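Local atomic coordinates of peroxiredoxin (Clostridioides difficile, PDB entry 6TSB), a protein that probably reduces hydroperoxides through its peroxiredoxin domain and cleaves chitin through the glycosyl hydrolase family 18 domain described here. Residues A[120-125]-A[167-172]. Sequence-based numbering, arbitrary orientation.
Sequences RQVNQM and DVIGDD
The one flat group at work here is the carboxamide of N123, which turns one face to V168 and I169; its other face receives nothing from 167-172. V168 CG1 sits over that face, shifted toward CB, though the closeness of this methyl to the N123 side chain is doubtful. I169 CA stands obliquely above the nitrogen on the same face, 3.5 Å from N123 ND2. Near the amide plane, beyond the nitrogen, lies a water, which accepts a weak hydrogen bond from N123 ND2 (2.7 Å) and donates one to I169 O (3.2 Å). The amide reaches this place because CG is anti to the backbone N (chi1 -174°), which carries it toward helix 154-169.

Further inside, the contact is purely apolar: V122 CG1 meets I169 CG2 at 4.1 Å. I169 CG1 lies between its backbone N and carbonyl carbon (chi1 74°), and the ethyl arm leads away, leaving the methyl branch to touch V122. I165 and L70 also pack on V122, and I126 on I169.

These are neighbouring outer helices of the TIM barrel, 112-128 and 154-169; the chain leaves helical geometry at G170 with positive phi, ending the second just after I169. The chemistry is thus graded: methyl packing on the buried side, then an amide laid against aliphatic carbon. Between these two segments the polar connection found is one water, weakly bonded to the amide, bridging to I169 O.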
ATOM      1  N   ARG A 120      24.770  -4.995 -44.584  1.00 42.73           N
ATOM      2  CA  ARG A 120      24.881  -3.830 -45.509  1.00 54.09           C
ATOM      3  C   ARG A 120      23.646  -2.931 -45.322  1.00 51.99           C
ATOM      4  O   ARG A 120      23.808  -1.717 -45.305  1.00 42.73           O
ATOM      5  CB  ARG A 120      25.014  -4.273 -46.980  1.00 56.59           C
ATOM      6  CG  ARG A 120      25.484  -3.187 -47.954  1.00 66.66           C
ATOM      7  CD  ARG A 120      25.427  -3.521 -49.459  1.00 70.80           C
ATOM      8  NE  ARG A 120      24.258  -4.349 -49.814  1.00 78.30           N
ATOM      9  CZ  ARG A 120      22.995  -3.920 -49.973  1.00 76.85           C
ATOM     10  NH1 ARG A 120      22.688  -2.637 -49.869  1.00 80.51           N
ATOM     11  NH2 ARG A 120      22.029  -4.778 -50.245  1.00 69.52           N
ATOM     12  N   GLN A 121      22.453  -3.513 -45.197  1.00 42.41           N
ATOM     13  CA  GLN A 121      21.198  -2.740 -45.110  1.00 45.40           C
ATOM     14  C   GLN A 121      21.091  -2.088 -43.729  1.00 48.67           C
ATOM     15  O   GLN A 121      20.497  -1.005 -43.625  1.00 46.54           O
ATOM     16  CB  GLN A 121      20.023  -3.674 -45.350  1.00 45.22           C
ATOM     17  CG  GLN A 121      20.036  -4.258 -46.746  1.00 51.82           C
ATOM     18  CD  GLN A 121      18.638  -4.560 -47.211  1.00 56.35           C
ATOM     19  OE1 GLN A 121      17.721  -3.755 -47.069  1.00 57.11           O
ATOM     20  NE2 GLN A 121      18.476  -5.731 -47.787  1.00 65.26           N
ATOM     21  N   VAL A 122      21.609  -2.751 -42.695  1.00 46.78           N
ATOM     22  CA  VAL A 122      21.644  -2.169 -41.323  1.00 45.84           C
ATOM     23  C   VAL A 122      22.494  -0.904 -41.390  1.00 44.72           C
ATOM     24  O   VAL A 122      22.061   0.145 -40.891  1.00 44.40           O
ATOM     25  CB  VAL A 122      22.162  -3.186 -40.291  1.00 41.52           C
ATOM     26  CG1 VAL A 122      22.497  -2.531 -38.963  1.00 39.80           C
ATOM     27  CG2 VAL A 122      21.144  -4.309 -40.105  1.00 42.46           C
ATOM     28  N   ASN A 123      23.664  -0.993 -42.009  1.00 47.67           N
ATOM     29  CA  ASN A 123      24.627   0.130 -42.029  1.00 49.08           C
ATOM     30  C   ASN A 123      24.025   1.248 -42.878  1.00 52.78           C
ATOM     31  O   ASN A 123      24.274   2.422 -42.582  1.00 50.01           O
ATOM     32  CB  ASN A 123      25.981  -0.318 -42.548  1.00 47.92           C
ATOM     33  CG  ASN A 123      27.020   0.773 -42.453  1.00 46.57           C
ATOM     34  OD1 ASN A 123      27.575   1.189 -43.465  1.00 46.86           O
ATOM     35  ND2 ASN A 123      27.249   1.271 -41.256  1.00 45.66           N
ATOM     36  N   GLN A 124      23.245   0.875 -43.891  1.00 53.99           N
ATOM     37  CA  GLN A 124      22.577   1.845 -44.774  1.00 53.09           C
ATOM     38  C   GLN A 124      21.516   2.594 -43.971  1.00 45.62           C
ATOM     39  O   GLN A 124      21.468   3.806 -44.058  1.00 49.72           O
ATOM     40  CB  GLN A 124      21.947   1.168 -45.980  1.00 58.10           C
ATOM     41  CG  GLN A 124      21.726   2.153 -47.112  1.00 70.01           C
ATOM     42  CD  GLN A 124      20.464   1.844 -47.877  1.00 79.48           C
ATOM     43  OE1 GLN A 124      20.451   0.980 -48.756  1.00 69.07           O
ATOM     44  NE2 GLN A 124      19.398   2.562 -47.540  1.00 83.02           N
ATOM     45  N   MET A 125      20.681   1.894 -43.228  1.00 45.57           N
ATOM     46  CA  MET A 125      19.640   2.549 -42.403  1.00 43.68           C
ATOM     47  C   MET A 125      20.294   3.430 -41.326  1.00 46.66           C
ATOM     48  O   MET A 125      19.749   4.519 -41.046  1.00 47.86           O
ATOM     49  CB  MET A 125      18.738   1.497 -41.773  1.00 43.03           C
ATOM     50  CG  MET A 125      17.721   2.071 -40.836  1.00 44.54           C
ATOM     51  SD  MET A 125      16.779   0.736 -40.130  1.00 51.10           S
ATOM     52  CE  MET A 125      15.876   0.232 -41.592  1.00 55.50           C
ATOM     53  N   ASP A 167      31.009  -5.933 -38.103  1.00 48.23           N
ATOM     54  CA  ASP A 167      32.118  -5.747 -39.086  1.00 53.05           C
ATOM     55  C   ASP A 167      31.822  -4.487 -39.927  1.00 53.39           C
ATOM     56  O   ASP A 167      32.739  -3.690 -40.141  1.00 49.45           O
ATOM     57  CB  ASP A 167      32.368  -7.011 -39.932  1.00 62.05           C
ATOM     58  CG  ASP A 167      33.074  -8.183 -39.230  1.00 74.59           C
ATOM     59  OD1 ASP A 167      33.488  -8.020 -38.040  1.00 78.10           O
ATOM     60  OD2 ASP A 167      33.208  -9.275 -39.873  1.00 65.58           O
ATOM     61  N   VAL A 168      30.565  -4.267 -40.324  1.00 56.38           N
ATOM     62  CA  VAL A 168      30.162  -3.134 -41.220  1.00 56.77           C
ATOM     63  C   VAL A 168      29.950  -1.843 -40.405  1.00 50.52           C
ATOM     64  O   VAL A 168      30.527  -0.840 -40.796  1.00 45.81           O
ATOM     65  CB  VAL A 168      28.941  -3.528 -42.083  1.00 57.23           C
ATOM     66  CG1 VAL A 168      28.366  -2.381 -42.882  1.00 55.68           C
ATOM     67  CG2 VAL A 168      29.313  -4.649 -43.042  1.00 63.33           C
ATOM     68  N   ILE A 169      29.178  -1.851 -39.309  1.00 50.99           N
ATOM     69  CA  ILE A 169      28.749  -0.585 -38.634  1.00 46.08           C
ATOM     70  C   ILE A 169      29.898  -0.001 -37.824  1.00 45.55           C
ATOM     71  O   ILE A 169      29.856   1.213 -37.607  1.00 50.65           O
ATOM     72  CB  ILE A 169      27.492  -0.764 -37.771  1.00 46.50           C
ATOM     73  CG1 ILE A 169      27.789  -1.526 -36.473  1.00 47.10           C
ATOM     74  CG2 ILE A 169      26.385  -1.394 -38.600  1.00 47.34           C
ATOM     75  CD1 ILE A 169      26.632  -1.605 -35.504  1.00 45.27           C
ATOM     76  N   GLY A 170      30.873  -0.825 -37.420  1.00 49.33           N
ATOM     77  CA  GLY A 170      32.059  -0.421 -36.629  1.00 51.48           C
ATOM     78  C   GLY A 170      31.841  -0.539 -35.119  1.00 53.41           C
ATOM     79  O   GLY A 170      30.732  -0.946 -34.679  1.00 47.68           O
ATOM     80  N   ASP A 171      32.861  -0.190 -34.328  1.00 60.45           N
ATOM     81  CA  ASP A 171      32.828  -0.297 -32.845  1.00 62.66           C
ATOM     82  C   ASP A 171      32.090   0.912 -32.250  1.00 64.84           C
ATOM     83  O   ASP A 171      31.494   0.738 -31.162  1.00 60.50           O
ATOM     84  CB  ASP A 171      34.236  -0.448 -32.258  1.00 64.68           C
ATOM     85  CG  ASP A 171      35.001  -1.661 -32.762  1.00 66.24           C
ATOM     86  OD1 ASP A 171      34.360  -2.700 -33.084  1.00 65.12           O
ATOM     87  OD2 ASP A 171      36.232  -1.557 -32.831  1.00 75.81           O
ATOM     88  N   ASP A 172      32.094   2.063 -32.944  1.00 61.49           N
ATOM     89  CA  ASP A 172      31.531   3.345 -32.437  1.00 61.34           C
ATOM     90  C   ASP A 172      30.005   3.408 -32.552  1.00 61.84           C
ATOM     91  O   ASP A 172      29.469   4.485 -32.318  1.00 63.21           O
ATOM     92  CB  ASP A 172      32.113   4.545 -33.178  1.00 66.43           C
ATOM     93  CG  ASP A 172      33.558   4.799 -32.805  1.00 76.39           C
ATOM     94  OD1 ASP A 172      33.891   4.652 -31.606  1.00 80.74           O
ATOM     95  OD2 ASP A 172      34.336   5.128 -33.713  1.00 80.89           O
TER
HETATM   96  O   HOH W   1      28.001   3.057 -39.417  1.00 54.86           O